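Hyaluronidase (Thermobaculum terrenum, PDB 5DIY) probably removes O-linked N-acetylglucosamine by hydrolysis as a family 84 glycoside hydrolase, here in a variant whose predicted proton donor has been replaced. Local coordinates at residues L220-P225 / D241-E246; V190-P195 / T204-E209; L269-Q274 / S280-Q285. All blocks are in the same frame, centred on the assembly; numbering follows the deposited sequence.

Contact 1: residues L220-P225 / D241-E246. With NAG (2-acetamido-2-deoxy-beta-D-glucopyranose), chain E.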
loop_
_atom_site.group_PDB
_atom_site.type_symbol
_atom_site.label_atom_id
_atom_site.label_comp_id
_atom_site.label_asym_id
_atom_site.label_seq_id
_atom_site.Cartn_x
_atom_site.Cartn_y
_atom_site.Cartn_z
ATOM N N LEU C 220 -0.698 9.884 12.775
ATOM C CA LEU C 220 -1.098 9.371 11.470
ATOM C C LEU C 220 -0.802 7.883 11.348
ATOM O O LEU C 220 0.334 7.448 11.550
ATOM C CB LEU C 220 -0.417 10.129 10.330
ATOM C CG LEU C 220 -1.052 11.454 9.905
ATOM C CD1 LEU C 220 -0.065 12.208 9.024
ATOM C CD2 LEU C 220 -2.379 11.242 9.178
ATOM N N TRP C 221 -1.849 7.118 11.051
ATOM C CA TRP C 221 -1.742 5.746 10.569
ATOM C C TRP C 221 -1.771 5.916 9.061
ATOM O O TRP C 221 -2.837 6.053 8.477
ATOM C CB TRP C 221 -2.947 4.923 11.056
ATOM C CG TRP C 221 -2.993 3.467 10.654
ATOM C CD1 TRP C 221 -2.611 2.912 9.459
ATOM C CD2 TRP C 221 -3.489 2.385 11.450
ATOM N NE1 TRP C 221 -2.825 1.562 9.478
ATOM C CE2 TRP C 221 -3.364 1.208 10.682
ATOM C CE3 TRP C 221 -4.018 2.296 12.743
ATOM C CZ2 TRP C 221 -3.747 -0.046 11.161
ATOM C CZ3 TRP C 221 -4.405 1.051 13.220
ATOM C CH2 TRP C 221 -4.265 -0.105 12.430
ATOM N N ASP C 222 -0.607 5.925 8.424
ATOM C CA ASP C 222 -0.544 6.211 7.000
ATOM C C ASP C 222 -0.503 4.894 6.229
ATOM O O ASP C 222 0.465 4.133 6.338
ATOM C CB ASP C 222 0.665 7.094 6.678
ATOM C CG ASP C 222 0.452 7.955 5.442
ATOM O OD1 ASP C 222 -0.540 7.751 4.711
ATOM O OD2 ASP C 222 1.275 8.864 5.202
ATOM N N ASN C 223 -1.556 4.629 5.459
ATOM C CA ASN C 223 -1.711 3.365 4.743
ATOM C C ASN C 223 -0.996 3.391 3.400
ATOM O O ASN C 223 -1.622 3.349 2.336
ATOM C CB ASN C 223 -3.198 3.021 4.556
ATOM C CG ASN C 223 -3.854 2.519 5.823
ATOM O OD1 ASN C 223 -4.848 3.073 6.279
ATOM N ND2 ASN C 223 -3.337 1.441 6.369
ATOM N N TYR C 224 0.326 3.477 3.477
ATOM C CA TYR C 224 1.218 3.316 2.345
ATOM C C TYR C 224 2.550 2.836 2.947
ATOM O O TYR C 224 2.988 3.420 3.947
ATOM C CB TYR C 224 1.406 4.640 1.575
ATOM C CG TYR C 224 2.226 4.426 0.327
ATOM C CD1 TYR C 224 1.629 3.963 -0.856
ATOM C CD2 TYR C 224 3.605 4.609 0.338
ATOM C CE1 TYR C 224 2.388 3.717 -1.995
ATOM C CE2 TYR C 224 4.365 4.381 -0.797
ATOM C CZ TYR C 224 3.754 3.927 -1.958
ATOM O OH TYR C 224 4.527 3.690 -3.064
ATOM N N PRO C 225 3.207 1.807 2.387
ATOM C CA PRO C 225 2.892 1.176 1.095
ATOM C C PRO C 225 1.881 0.010 1.075
ATOM O O PRO C 225 1.753 -0.614 0.035
ATOM C CB PRO C 225 4.272 0.671 0.634
ATOM C CG PRO C 225 4.998 0.407 1.899
ATOM C CD PRO C 225 4.596 1.542 2.791
ATOM N N ASP C 241 4.886 10.274 -0.724
ATOM C CA ASP C 241 4.576 11.516 -1.438
ATOM C C ASP C 241 3.269 12.156 -1.006
ATOM O O ASP C 241 2.406 11.503 -0.417
ATOM C CB ASP C 241 4.529 11.244 -2.956
ATOM C CG ASP C 241 5.001 12.425 -3.798
ATOM O OD1 ASP C 241 5.181 13.551 -3.277
ATOM O OD2 ASP C 241 5.179 12.217 -5.013
ATOM N N HIS C 242 3.158 13.451 -1.312
ATOM C CA HIS C 242 1.929 14.241 -1.150
ATOM C C HIS C 242 1.529 14.437 0.308
ATOM O O HIS C 242 0.348 14.612 0.618
ATOM C CB HIS C 242 0.782 13.639 -1.967
ATOM C CG HIS C 242 1.153 13.350 -3.385
ATOM N ND1 HIS C 242 0.746 12.213 -4.050
ATOM C CD2 HIS C 242 1.924 14.039 -4.257
ATOM C CE1 HIS C 242 1.236 12.230 -5.276
ATOM N NE2 HIS C 242 1.953 13.327 -5.427
ATOM N N ARG C 243 2.525 14.424 1.190
ATOM C CA ARG C 243 2.332 14.737 2.596
ATOM C C ARG C 243 2.943 16.108 2.789
ATOM O O ARG C 243 4.110 16.315 2.459
ATOM C CB ARG C 243 2.998 13.692 3.504
ATOM C CG ARG C 243 2.098 12.515 3.850
ATOM C CD ARG C 243 1.797 11.654 2.636
ATOM N NE ARG C 243 0.828 10.583 2.902
ATOM C CZ ARG C 243 -0.084 10.129 2.032
ATOM N NH1 ARG C 243 -0.211 10.651 0.809
ATOM N NH2 ARG C 243 -0.907 9.149 2.390
ATOM N N ASP C 244 2.149 17.048 3.299
ATOM C CA ASP C 244 2.583 18.446 3.385
ATOM C C ASP C 244 3.886 18.572 4.173
ATOM O O ASP C 244 4.080 17.841 5.137
ATOM C CB ASP C 244 1.490 19.334 4.009
ATOM C CG ASP C 244 0.542 19.931 2.971
ATOM O OD1 ASP C 244 0.526 19.479 1.804
ATOM O OD2 ASP C 244 -0.212 20.859 3.331
ATOM N N PRO C 245 4.793 19.476 3.747
ATOM C CA PRO C 245 6.054 19.677 4.490
ATOM C C PRO C 245 5.908 20.112 5.957
ATOM O O PRO C 245 6.843 19.915 6.734
ATOM C CB PRO C 245 6.768 20.776 3.695
ATOM C CG PRO C 245 6.193 20.720 2.327
ATOM C CD PRO C 245 4.798 20.181 2.446
ATOM N N GLU C 246 4.764 20.699 6.318
ATOM C CA GLU C 246 4.523 21.217 7.661
ATOM C C GLU C 246 3.435 20.449 8.430
ATOM O O GLU C 246 2.850 20.990 9.373
ATOM C CB GLU C 246 4.185 22.714 7.568
ATOM C CG GLU C 246 5.159 23.504 6.699
ATOM C CD GLU C 246 4.967 25.011 6.760
ATOM O OE1 GLU C 246 5.947 25.736 6.467
ATOM O OE2 GLU C 246 3.851 25.479 7.091
HETATM C C1 NAG E . -7.990 -0.603 6.938
HETATM C C2 NAG E . -7.283 -1.172 8.184
HETATM C C3 NAG E . -5.860 -1.675 7.925
HETATM C C4 NAG E . -5.692 -2.068 6.467
HETATM C C5 NAG E . -5.899 -0.831 5.608
HETATM C C6 NAG E . -5.762 -1.115 4.103
HETATM C C7 NAG E . -6.787 0.992 9.277
HETATM C C8 NAG E . -6.941 1.773 10.553
HETATM N N2 NAG E . -7.321 -0.230 9.297
HETATM O O3 NAG E . -5.600 -2.793 8.781
HETATM O O4 NAG E . -4.370 -2.555 6.236
HETATM O O5 NAG E . -7.134 -0.159 5.879
HETATM O O6 NAG E . -6.615 -2.181 3.678
HETATM O O7 NAG E . -6.221 1.462 8.299
#
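Arg243 reaches out of the loop after the seventh barrel strand and takes hold of Asp222, the last residue of strand 218-222, in a buried salt bridge. The grip is side-on: Arg243 NH2 meets Asp222 OD1 at 2.7 Å, with the N-H pointing at the oxygen at 166°, and Arg243 NE meets Asp222 OD2 at 2.9 Å. Both oxygens use their syn lone pairs, and carboxylate and guanidinium are only 13° from coplanar, so two bonds fix the rotation of each flat group. The arginine chain bends at chi2, which brings the NE and NH2 edge of the guanidinium round to the acid. A second hydrogen bond from NH2 goes to Ser199 O, while NH1 makes a weak one to Asp241 O in the same loop. Asp222 OD2 also bonds to Tyr240 OH; with that many donors around it the carboxylate is probably kept ionised. The bridge stands at the C-terminal end of a strand in a TIM barrel, the end where this fold carries its active site, and ties the long loop 223-250 back to the strand it leaves. Trp221 and Asn223, flanking Asp222 in sequence, turn instead to the bound NAG. With CG anti to the backbone N (chi1 -180°), the Trp221 indole lies beneath the acetamide methyl, NAG C8 sitting 3.4 Å above the ring plane over its centre. Asn223 belongs to the N-acetylglucosamine binding site, and its side chain approaches the acetamide oxygen of the same sugar.

Contact 2: residues V190-P195 / T204-E209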
loop_
_atom_site.group_PDB
_atom_site.type_symbol
_atom_site.label_atom_id
_atom_site.label_comp_id
_atom_site.label_asym_id
_atom_site.label_seq_id
_atom_site.Cartn_x
_atom_site.Cartn_y
_atom_site.Cartn_z
ATOM N N VAL C 190 -4.477 9.336 19.392
ATOM C CA VAL C 190 -5.583 8.938 18.511
ATOM C C VAL C 190 -5.118 8.864 17.059
ATOM O O VAL C 190 -4.611 9.842 16.509
ATOM C CB VAL C 190 -6.782 9.903 18.628
ATOM C CG1 VAL C 190 -7.892 9.520 17.649
ATOM C CG2 VAL C 190 -7.309 9.909 20.058
ATOM N N PHE C 191 -5.318 7.695 16.451
ATOM C CA PHE C 191 -4.924 7.455 15.060
ATOM C C PHE C 191 -5.898 8.083 14.069
ATOM O O PHE C 191 -7.067 8.331 14.378
ATOM C CB PHE C 191 -4.815 5.949 14.758
ATOM C CG PHE C 191 -3.441 5.364 14.964
ATOM C CD1 PHE C 191 -2.326 5.938 14.365
ATOM C CD2 PHE C 191 -3.274 4.194 15.697
ATOM C CE1 PHE C 191 -1.070 5.386 14.522
ATOM C CE2 PHE C 191 -2.017 3.633 15.858
ATOM C CZ PHE C 191 -0.914 4.235 15.268
ATOM N N TRP C 192 -5.399 8.296 12.858
ATOM C CA TRP C 192 -6.174 8.857 11.765
ATOM C C TRP C 192 -5.424 8.562 10.462
ATOM O O TRP C 192 -4.199 8.694 10.415
ATOM C CB TRP C 192 -6.313 10.364 11.985
ATOM C CG TRP C 192 -7.142 11.044 10.982
ATOM C CD1 TRP C 192 -6.700 11.773 9.927
ATOM C CD2 TRP C 192 -8.565 11.069 10.924
ATOM N NE1 TRP C 192 -7.760 12.245 9.203
ATOM C CE2 TRP C 192 -8.922 11.828 9.792
ATOM C CE3 TRP C 192 -9.578 10.515 11.711
ATOM C CZ2 TRP C 192 -10.248 12.059 9.435
ATOM C CZ3 TRP C 192 -10.901 10.744 11.352
ATOM C CH2 TRP C 192 -11.222 11.510 10.229
ATOM N N THR C 193 -6.141 8.164 9.414
ATOM C CA THR C 193 -5.506 7.760 8.142
ATOM C C THR C 193 -5.562 8.818 7.039
ATOM O O THR C 193 -4.860 8.692 6.039
ATOM C CB THR C 193 -6.048 6.398 7.610
ATOM O OG1 THR C 193 -7.365 6.557 7.067
ATOM C CG2 THR C 193 -6.090 5.345 8.720
ATOM N N GLY C 194 -6.388 9.848 7.217
ATOM C CA GLY C 194 -6.421 11.013 6.325
ATOM C C GLY C 194 -7.770 11.109 5.642
ATOM O O GLY C 194 -8.742 10.567 6.150
ATOM N N PRO C 195 -7.852 11.807 4.492
ATOM C CA PRO C 195 -9.145 11.895 3.787
ATOM C C PRO C 195 -9.730 10.551 3.328
ATOM O O PRO C 195 -10.943 10.420 3.248
ATOM C CB PRO C 195 -8.834 12.794 2.583
ATOM C CG PRO C 195 -7.669 13.609 3.022
ATOM C CD PRO C 195 -6.846 12.704 3.897
ATOM N N THR C 204 -1.926 20.004 5.775
ATOM C CA THR C 204 -1.925 20.664 7.085
ATOM C C THR C 204 -3.333 21.132 7.432
ATOM O O THR C 204 -3.789 20.961 8.566
ATOM C CB THR C 204 -0.984 21.887 7.135
ATOM O OG1 THR C 204 -1.380 22.841 6.143
ATOM C CG2 THR C 204 0.463 21.482 6.896
ATOM N N SER C 205 -4.018 21.705 6.443
ATOM C CA SER C 205 -5.419 22.107 6.591
ATOM C C SER C 205 -6.300 20.971 7.099
ATOM O O SER C 205 -7.123 21.171 7.999
ATOM C CB SER C 205 -5.971 22.606 5.255
ATOM O OG SER C 205 -7.306 23.061 5.395
ATOM N N HIS C 206 -6.132 19.784 6.515
ATOM C CA HIS C 206 -6.921 18.623 6.908
ATOM C C HIS C 206 -6.607 18.200 8.339
ATOM O O HIS C 206 -7.524 17.996 9.136
ATOM C CB HIS C 206 -6.695 17.444 5.948
ATOM C CG HIS C 206 -7.572 16.267 6.229
ATOM N ND1 HIS C 206 -8.942 16.331 6.118
ATOM C CD2 HIS C 206 -7.284 15.003 6.622
ATOM C CE1 HIS C 206 -9.462 15.158 6.430
ATOM N NE2 HIS C 206 -8.478 14.334 6.737
ATOM N N MET C 207 -5.322 18.082 8.667
ATOM C CA MET C 207 -4.918 17.643 10.012
ATOM C C MET C 207 -5.181 18.698 11.097
ATOM O O MET C 207 -5.338 18.340 12.264
ATOM C CB MET C 207 -3.466 17.160 10.028
ATOM C CG MET C 207 -3.190 15.986 9.088
ATOM S SD MET C 207 -4.323 14.581 9.226
ATOM C CE MET C 207 -4.031 14.114 10.933
ATOM N N GLN C 208 -5.228 19.975 10.707
ATOM C CA GLN C 208 -5.721 21.064 11.573
ATOM C C GLN C 208 -7.148 20.808 12.031
ATOM O O GLN C 208 -7.454 20.935 13.216
ATOM C CB GLN C 208 -5.697 22.422 10.851
ATOM C CG GLN C 208 -4.393 23.192 10.951
ATOM C CD GLN C 208 -4.438 24.532 10.225
ATOM O OE1 GLN C 208 -5.399 24.846 9.515
ATOM N NE2 GLN C 208 -3.392 25.332 10.402
ATOM N N GLU C 209 -8.015 20.456 11.083
ATOM C CA GLU C 209 -9.412 20.154 11.393
ATOM C C GLU C 209 -9.517 18.965 12.332
ATOM O O GLU C 209 -10.225 19.030 13.333
ATOM C CB GLU C 209 -10.216 19.870 10.128
ATOM C CG GLU C 209 -10.430 21.080 9.243
ATOM C CD GLU C 209 -11.150 20.715 7.961
ATOM O OE1 GLU C 209 -10.493 20.188 7.035
ATOM O OE2 GLU C 209 -12.375 20.943 7.884
#
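Trp192, the last residue of strand 189-192, sends its indole toward helix 204-214 and meets two consecutive helix residues. Its NE1 points at His206 NE2 across 3.3 Å, a long, weak hydrogen bond (155°) in which the imidazole nitrogen accepts near the plane of the indole. The two rings meet rim to rim, their planes 40° apart. On the five-membered part of the same indole, Trp192 CD1 packs 3.7 Å from Met207 CE, and Met207 SD makes an oblique Met-aromatic contact. Two successive bends, at chi2 and chi3, curl the methionine chain back to bring its methyl there. Past the strand end, Gly194 places its carbonyl carbon 3.5 Å from His206 NE2, at backbone angles that favour glycine. Pro195 follows and covers one imidazole face: its CG stands 3.9 Å from the centroid of the His206 ring, almost on the ring normal, as a CH-pi contact. The imidazole thus meets a weak N-H donor at NE2 and the proline over one face. Strand 189-192, helix 204-214 and strand 218-222 form a right-handed beta-alpha-beta crossover, the repeating unit of the TIM barrel.

Contact 3: residues L269-Q274 / S280-Q285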
loop_
_atom_site.group_PDB
_atom_site.type_symbol
_atom_site.label_atom_id
_atom_site.label_comp_id
_atom_site.label_asym_id
_atom_site.label_seq_id
_atom_site.Cartn_x
_atom_site.Cartn_y
_atom_site.Cartn_z
ATOM N N LEU C 269 9.682 2.751 2.327
ATOM C CA LEU C 269 9.961 3.080 3.739
ATOM C C LEU C 269 11.231 3.915 3.917
ATOM O O LEU C 269 11.271 4.803 4.781
ATOM C CB LEU C 269 10.004 1.825 4.621
ATOM C CG LEU C 269 8.666 1.101 4.842
ATOM C CD1 LEU C 269 8.909 -0.180 5.626
ATOM C CD2 LEU C 269 7.639 1.984 5.540
ATOM N N TYR C 270 12.253 3.645 3.104
ATOM C CA TYR C 270 13.451 4.491 3.062
ATOM C C TYR C 270 13.074 5.946 2.777
ATOM O O TYR C 270 13.538 6.853 3.461
ATOM C CB TYR C 270 14.453 3.986 2.012
ATOM C CG TYR C 270 15.784 4.710 2.008
ATOM C CD1 TYR C 270 15.926 5.954 1.390
ATOM C CD2 TYR C 270 16.911 4.151 2.617
ATOM C CE1 TYR C 270 17.138 6.621 1.387
ATOM C CE2 TYR C 270 18.134 4.812 2.611
ATOM C CZ TYR C 270 18.241 6.046 1.993
ATOM O OH TYR C 270 19.443 6.722 1.974
ATOM N N THR C 271 12.225 6.156 1.773
ATOM C CA THR C 271 11.819 7.506 1.372
ATOM C C THR C 271 10.939 8.165 2.434
ATOM O O THR C 271 11.066 9.365 2.705
ATOM C CB THR C 271 11.118 7.528 -0.009
ATOM O OG1 THR C 271 9.853 6.842 0.044
ATOM C CG2 THR C 271 12.012 6.903 -1.077
ATOM N N PHE C 272 10.050 7.368 3.012
ATOM C CA PHE C 272 9.236 7.765 4.161
ATOM C C PHE C 272 10.110 8.280 5.308
ATOM O O PHE C 272 9.857 9.362 5.833
ATOM C CB PHE C 272 8.357 6.573 4.568
ATOM C CG PHE C 272 7.675 6.703 5.904
ATOM C CD1 PHE C 272 6.642 7.610 6.093
ATOM C CD2 PHE C 272 8.024 5.860 6.961
ATOM C CE1 PHE C 272 5.987 7.711 7.321
ATOM C CE2 PHE C 272 7.375 5.951 8.191
ATOM C CZ PHE C 272 6.351 6.878 8.371
ATOM N N ALA C 273 11.161 7.532 5.649
ATOM C CA ALA C 273 12.108 7.922 6.713
ATOM C C ALA C 273 12.866 9.219 6.417
ATOM O O ALA C 273 13.089 10.030 7.319
ATOM C CB ALA C 273 13.095 6.794 6.982
ATOM N N GLN C 274 13.269 9.411 5.162
ATOM C CA GLN C 274 13.910 10.665 4.755
ATOM C C GLN C 274 12.954 11.853 4.854
ATOM O O GLN C 274 13.366 12.927 5.294
ATOM C CB GLN C 274 14.504 10.567 3.346
ATOM C CG GLN C 274 15.731 9.659 3.270
ATOM C CD GLN C 274 16.694 10.056 2.170
ATOM O OE1 GLN C 274 17.891 10.241 2.406
ATOM N NE2 GLN C 274 16.179 10.191 0.959
ATOM N N SER C 280 10.872 19.587 4.929
ATOM C CA SER C 280 11.006 20.780 4.079
ATOM C C SER C 280 12.018 20.615 2.937
ATOM O O SER C 280 11.909 21.304 1.921
ATOM C CB SER C 280 11.371 22.018 4.914
ATOM O OG SER C 280 12.677 21.904 5.450
ATOM N N GLN C 281 13.003 19.731 3.105
ATOM C CA GLN C 281 13.989 19.444 2.044
ATOM C C GLN C 281 13.755 18.103 1.312
ATOM O O GLN C 281 14.579 17.697 0.488
ATOM C CB GLN C 281 15.410 19.497 2.623
ATOM C CG GLN C 281 15.834 20.886 3.078
ATOM N N TYR C 282 12.634 17.434 1.592
ATOM C CA TYR C 282 12.320 16.133 0.974
ATOM C C TYR C 282 11.950 16.263 -0.505
ATOM O O TYR C 282 11.032 16.997 -0.837
ATOM C CB TYR C 282 11.166 15.455 1.719
ATOM C CG TYR C 282 10.737 14.124 1.125
ATOM C CD1 TYR C 282 11.584 13.018 1.163
ATOM C CD2 TYR C 282 9.489 13.977 0.520
ATOM C CE1 TYR C 282 11.202 11.800 0.620
ATOM C CE2 TYR C 282 9.093 12.765 -0.029
ATOM C CZ TYR C 282 9.950 11.678 0.022
ATOM O OH TYR C 282 9.563 10.468 -0.509
ATOM N N ASN C 283 12.672 15.549 -1.375
ATOM C CA ASN C 283 12.289 15.387 -2.786
ATOM C C ASN C 283 12.092 13.897 -3.062
ATOM O O ASN C 283 13.039 13.128 -2.906
ATOM C CB ASN C 283 13.353 15.973 -3.720
ATOM C CG ASN C 283 13.032 15.752 -5.197
ATOM O OD1 ASN C 283 13.057 14.621 -5.698
ATOM N ND2 ASN C 283 12.742 16.836 -5.906
ATOM N N PRO C 284 10.874 13.486 -3.477
ATOM C CA PRO C 284 10.596 12.041 -3.615
ATOM C C PRO C 284 11.443 11.302 -4.659
ATOM O O PRO C 284 11.757 10.132 -4.450
ATOM C CB PRO C 284 9.099 11.989 -3.971
ATOM C CG PRO C 284 8.770 13.346 -4.491
ATOM C CD PRO C 284 9.690 14.303 -3.793
ATOM N N GLN C 285 11.832 11.971 -5.744
ATOM C CA GLN C 285 12.636 11.330 -6.792
ATOM C C GLN C 285 14.089 11.193 -6.355
ATOM O O GLN C 285 14.691 10.149 -6.572
ATOM C CB GLN C 285 12.558 12.084 -8.132
ATOM C CG GLN C 285 11.231 11.925 -8.870
ATOM C CD GLN C 285 10.094 12.706 -8.236
ATOM O OE1 GLN C 285 10.290 13.804 -7.718
ATOM N NE2 GLN C 285 8.898 12.138 -8.267
#
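Chi1 of 178° sets CG of Tyr282 anti to its own backbone N and carries the phenol across to helix 262-277, where it meets Thr271 and Gln274, one helical turn apart. Thr271, with chi1 at 67°, holds OG1 between its backbone N and carbonyl carbon; its CB lies 3.4 Å from Tyr282 OH. The ring's closest approach is to the helix backbone, where Tyr282 CE1 comes to 3.2 Å from Thr271 O. Further along, Tyr282 CD1 rests 4.1 Å from Gln274 C and 4.4 Å from Gln274 CB. No hydrogen bond crosses between the two segments. The polar ends are served from elsewhere: Tyr282 OH bonds to Tyr240 O, Thr271 OG1 to Pro268 O and Tyr240 N, and Gln274 NE2 to Ser287 OG. Tyr240 therefore links both sides of the contact through its backbone. After Tyr282 the chain passes through Asn283, the N-cap, into helix 284-296; Asn283 OD1 accepts a weak bond from Gln285 N at 2.9 Å and a further one from Asp286 N. The contact thus lies at the turn between two successive helices, with Tyr282 just ahead of the second. Ser287 of helix 284-296 touches both Thr271 and Tyr282, while Phe272, directed away from Tyr282, packs helix 262-277 against Ile254 and Ala256 of strand 251-256.

Along the chain, contact 2 closes before contact 1 opens, and contact 1 closes before contact 3 opens. Contacts 1 and 2, with centres about 10 Å apart, share the barrel sheet: strands 189-192 and 218-222 are neighbours, joined by a probable hydrogen bond from Trp221 N to Trp192 O. The loop of contact 1 also meets the start of helix 204-214, where Asp244 OD2 accepts a hydrogen bond from Thr204 N. The centre of contact 3 is about 11 Å from that of contact 1, which it touches by packing, and about 20 Å from that of contact 2, without touching. The series runs from strands beside the sugar site to the helical layer around the barrel, with loop 241-246 bordering both other contacts.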